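Local structure of endoglucanase (Ganoderma lucidum, 5D8Z) at residues 62-65 with 66-70; 287-290 with 291-294. The protein probably hydrolyses internal beta-1,4-glucosidic bonds of cellulose and related glucans, as an endoglucanase of glycoside hydrolase family 5. All blocks are in the same frame, centred on the assembly; numbering follows the deposited sequence.

Contact 1 (62-65 with 66-70); sequences QMKH and FVDDD
The amides of Val-67, Asp-68 and Asp-69 reach back four residues to the carbonyls of Met-63, Lys-64 and His-65, successive alpha-helical bonds that carry helix 59-68 to its end, on the outside of the TIM barrel, in the connection from strand 24-30 to strand 74-79. His-65 and Asp-69, one turn apart, add a side-chain bond: ND1 of His-65 donates to OD2 of Asp-69 over 2.8 Å, nearly straight at 174°. The carboxylate oxygen lies in the imidazole plane and accepts through its anti lone pair. With CG anti to the backbone N (chi1 154°), the ring of His-65 stands beside the helix with its ND1 edge turned to the C-terminal end and this acceptor. Its NE2 is hydrogen-bonded to Asp-333, and Trp-331 stacks on the ring. Held at both nitrogens, the imidazole is fixed in rotation, and the acidic surroundings probably raise its affinity for a proton. An alanine here is likely to leave the carboxylates of Asp-69 and Asp-333 each without its imidazole partner and Trp-331 without its stacking partner. Phe-66 turns to the barrel side, against Phe-75 and Ala-311. CD2 of His-65 stands over one face of the Phe-66 ring, offset toward its rim, 4.2 Å from CD1.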
loop_
_atom_site.group_PDB
_atom_site.type_symbol
_atom_site.label_atom_id
_atom_site.label_comp_id
_atom_site.label_asym_id
_atom_site.label_seq_id
_atom_site.Cartn_x
_atom_site.Cartn_y
_atom_site.Cartn_z
ATOM N N GLN A 62 6.543 1.482 17.200
ATOM C CA GLN A 62 6.548 0.465 16.150
ATOM C C GLN A 62 7.486 0.813 14.974
ATOM O O GLN A 62 8.276 -0.017 14.519
ATOM C CB GLN A 62 5.103 0.234 15.630
ATOM C CG GLN A 62 4.161 -0.523 16.583
ATOM C CD GLN A 62 2.838 -0.951 15.930
ATOM O OE1 GLN A 62 2.741 -1.076 14.702
ATOM N NE2 GLN A 62 1.823 -1.205 16.747
ATOM N N MET A 63 7.412 2.057 14.509
ATOM C CA MET A 63 8.214 2.496 13.370
ATOM C C MET A 63 9.649 2.791 13.803
ATOM O O MET A 63 10.569 2.352 13.120
ATOM C CB MET A 63 7.546 3.666 12.620
ATOM C CG MET A 63 6.265 3.226 11.918
ATOM S SD MET A 63 5.302 4.409 10.950
ATOM C CE MET A 63 5.176 5.799 12.058
ATOM N N LYS A 64 9.867 3.480 14.925
ATOM C CA LYS A 64 11.250 3.609 15.451
ATOM C C LYS A 64 11.950 2.250 15.447
ATOM O O LYS A 64 13.098 2.111 15.047
ATOM C CB LYS A 64 11.278 4.148 16.882
ATOM C CG LYS A 64 11.672 5.616 17.039
ATOM C CD LYS A 64 13.177 5.793 17.316
ATOM C CE LYS A 64 13.596 5.536 18.763
ATOM N NZ LYS A 64 13.196 6.642 19.675
ATOM N N HIS A 65 11.222 1.240 15.874
ATOM C CA HIS A 65 11.793 -0.072 16.066
ATOM C C HIS A 65 12.033 -0.716 14.723
ATOM O O HIS A 65 13.112 -1.227 14.448
ATOM C CB HIS A 65 10.846 -0.908 16.940
ATOM C CG HIS A 65 10.954 -2.367 16.722
ATOM N ND1 HIS A 65 12.105 -3.074 16.991
ATOM C CD2 HIS A 65 10.063 -3.257 16.228
ATOM C CE1 HIS A 65 11.912 -4.347 16.690
ATOM N NE2 HIS A 65 10.678 -4.486 16.228
ATOM N N PHE A 66 11.022 -0.689 13.868
ATOM C CA PHE A 66 11.147 -1.351 12.591
ATOM C C PHE A 66 12.342 -0.807 11.805
ATOM O O PHE A 66 12.987 -1.558 11.080
ATOM C CB PHE A 66 9.848 -1.217 11.790
ATOM C CG PHE A 66 8.774 -2.209 12.168
ATOM C CD1 PHE A 66 9.029 -3.569 12.213
ATOM C CD2 PHE A 66 7.498 -1.789 12.429
ATOM C CE1 PHE A 66 8.032 -4.485 12.551
ATOM C CE2 PHE A 66 6.499 -2.691 12.738
ATOM C CZ PHE A 66 6.760 -4.038 12.811
ATOM N N VAL A 67 12.642 0.486 11.946
ATOM C CA VAL A 67 13.826 1.057 11.305
ATOM C C VAL A 67 15.056 0.670 12.100
ATOM O O VAL A 67 15.905 -0.062 11.599
ATOM C CB VAL A 67 13.806 2.615 11.188
ATOM C CG1 VAL A 67 15.114 3.136 10.577
ATOM C CG2 VAL A 67 12.627 3.102 10.356
ATOM N N ASP A 68 15.146 1.144 13.336
ATOM C CA ASP A 68 16.405 1.082 14.084
ATOM C C ASP A 68 16.947 -0.320 14.346
ATOM O O ASP A 68 18.171 -0.518 14.395
ATOM C CB ASP A 68 16.291 1.850 15.398
ATOM C CG ASP A 68 16.106 3.355 15.173
ATOM O OD1 ASP A 68 16.071 3.778 13.996
ATOM O OD2 ASP A 68 15.981 4.117 16.166
ATOM N N ASP A 69 16.062 -1.289 14.503
ATOM C CA ASP A 69 16.487 -2.639 14.832
ATOM C C ASP A 69 16.353 -3.587 13.632
ATOM O O ASP A 69 17.084 -4.552 13.532
ATOM C CB ASP A 69 15.691 -3.189 16.048
ATOM C CG ASP A 69 15.645 -2.199 17.234
ATOM O OD1 ASP A 69 16.703 -1.577 17.533
ATOM O OD2 ASP A 69 14.546 -2.033 17.861
ATOM N N ASP A 70 15.417 -3.354 12.727
ATOM C CA ASP A 70 15.106 -4.374 11.708
ATOM C C ASP A 70 15.542 -4.027 10.286
ATOM O O ASP A 70 15.625 -4.910 9.428
ATOM C CB ASP A 70 13.604 -4.668 11.712
ATOM C CG ASP A 70 13.176 -5.568 12.850
ATOM O OD1 ASP A 70 14.029 -6.327 13.362
ATOM O OD2 ASP A 70 11.977 -5.520 13.216
#

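Contact 2 (287-290 with 291-294); sequences TFMC and QQVA
SD of Met-289 touches CG2 of Val-293 at 3.9 Å, an apolar contact between side chains one turn apart that cross at a slant. Met-289 has CG anti to its own amide nitrogen (chi1 172°), and a bend at the next torsion carries SD forward along the helix to the valine methyl. Three residues along from Phe-288, Gln-291 runs extended alongside the aromatic side chain, the two pointing the same way; its OE1 is 3.4 Å from CD1 of Phe-288, with the amide plane turned 73° from the ring. That oxygen also accepts a weak hydrogen bond from Asn-252. Behind these side chains, the backbone amides of Gln-291, Gln-292, Val-293 and Ala-294 bond to the carbonyls of Thr-287, Phe-288, Met-289 and Cys-290, setting the spacing of one helical turn. The longest, from Gln-291 N to Thr-287 O, spans 3.3 Å. Farther out, Met-289 packs on Leu-336 and Leu-341 of helix 335-341, and the disulfide from Cys-290 to Cys-340 ties the same two helices covalently. Leu-238 lies against Phe-288, Met-289 and Gln-292. The arrangement belongs to a beta-alpha-beta crossover of the TIM barrel, in which helix 283-298 connects strands 272-277 and 303-312.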
loop_
_atom_site.group_PDB
_atom_site.type_symbol
_atom_site.label_atom_id
_atom_site.label_comp_id
_atom_site.label_asym_id
_atom_site.label_seq_id
_atom_site.Cartn_x
_atom_site.Cartn_y
_atom_site.Cartn_z
ATOM N N THR A 287 9.088 -20.816 5.771
ATOM C CA THR A 287 9.837 -21.375 4.670
ATOM C C THR A 287 9.380 -20.669 3.400
ATOM O O THR A 287 10.189 -20.055 2.733
ATOM C CB THR A 287 9.875 -22.939 4.608
ATOM O OG1 THR A 287 9.773 -23.368 3.250
ATOM C CG2 THR A 287 8.786 -23.643 5.443
ATOM N N PHE A 288 8.088 -20.655 3.108
ATOM C CA PHE A 288 7.628 -20.093 1.819
ATOM C C PHE A 288 7.822 -18.588 1.631
ATOM O O PHE A 288 8.006 -18.135 0.531
ATOM C CB PHE A 288 6.157 -20.406 1.569
ATOM C CG PHE A 288 5.889 -21.813 1.122
ATOM C CD1 PHE A 288 6.485 -22.318 -0.021
ATOM C CD2 PHE A 288 4.989 -22.615 1.814
ATOM C CE1 PHE A 288 6.207 -23.605 -0.453
ATOM C CE2 PHE A 288 4.711 -23.907 1.392
ATOM C CZ PHE A 288 5.318 -24.403 0.255
ATOM N N MET A 289 7.756 -17.807 2.696
ATOM C CA MET A 289 7.925 -16.359 2.587
ATOM C C MET A 289 9.388 -16.003 2.343
ATOM O O MET A 289 9.696 -15.039 1.639
ATOM C CB MET A 289 7.442 -15.681 3.873
ATOM C CG MET A 289 7.719 -14.194 3.998
ATOM S SD MET A 289 6.881 -13.286 2.707
ATOM C CE MET A 289 5.218 -13.455 3.347
ATOM N N CYS A 290 10.294 -16.764 2.947
ATOM C CA CYS A 290 11.724 -16.486 2.795
ATOM C C CYS A 290 12.139 -16.746 1.363
ATOM O O CYS A 290 12.980 -16.013 0.792
ATOM C CB CYS A 290 12.559 -17.300 3.780
ATOM S SG CYS A 290 12.846 -16.437 5.357
ATOM N N GLN A 291 11.501 -17.761 0.785
ATOM C CA GLN A 291 11.664 -18.062 -0.624
ATOM C C GLN A 291 11.232 -16.854 -1.476
ATOM O O GLN A 291 12.041 -16.332 -2.261
ATOM C CB GLN A 291 10.938 -19.370 -1.007
ATOM C CG GLN A 291 11.612 -20.603 -0.394
ATOM C CD GLN A 291 10.905 -21.936 -0.660
ATOM O OE1 GLN A 291 9.732 -22.015 -1.070
ATOM N NE2 GLN A 291 11.643 -23.003 -0.428
ATOM N N GLN A 292 10.003 -16.375 -1.283
ATOM C CA GLN A 292 9.497 -15.212 -2.042
ATOM C C GLN A 292 10.360 -13.955 -1.903
ATOM O O GLN A 292 10.510 -13.203 -2.859
ATOM C CB GLN A 292 8.056 -14.883 -1.634
ATOM C CG GLN A 292 7.501 -13.580 -2.222
ATOM C CD GLN A 292 6.043 -13.319 -1.850
ATOM O OE1 GLN A 292 5.763 -12.527 -0.960
ATOM N NE2 GLN A 292 5.122 -13.992 -2.518
ATOM N N VAL A 293 10.914 -13.730 -0.718
ATOM C CA VAL A 293 11.697 -12.527 -0.442
ATOM C C VAL A 293 13.091 -12.654 -1.035
ATOM O O VAL A 293 13.666 -11.659 -1.510
ATOM C CB VAL A 293 11.804 -12.268 1.072
ATOM C CG1 VAL A 293 12.755 -11.116 1.378
ATOM C CG2 VAL A 293 10.420 -11.975 1.655
ATOM N N ALA A 294 13.634 -13.878 -1.000
ATOM C CA ALA A 294 14.922 -14.168 -1.636
ATOM C C ALA A 294 14.838 -13.892 -3.142
ATOM O O ALA A 294 15.672 -13.163 -3.705
ATOM C CB ALA A 294 15.323 -15.606 -1.363
#

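Overall arrangement
Both contacts are single-helix turns on the outer layer of one (beta/alpha)8 barrel, with centres 21 Å apart and nearest atoms about 11 Å apart, so they do not touch. Contact 1 belongs to the first helix after strand 24-30, contact 2 to the helix leading into the last strand, 303-312. That strand is their common neighbour: Gln-62 and Phe-66 pack on it, while helix 283-298 precedes it. The C-terminal region is also shared, with Asp-333 and Asn-344 meeting contact 1 and helix 335-341 meeting contact 2. The Gln-292 side chain of contact 2 is about 12 Å from a bound beta-D-glucopyranose of the glycan, whose pocket includes Glu-164 and Glu-276.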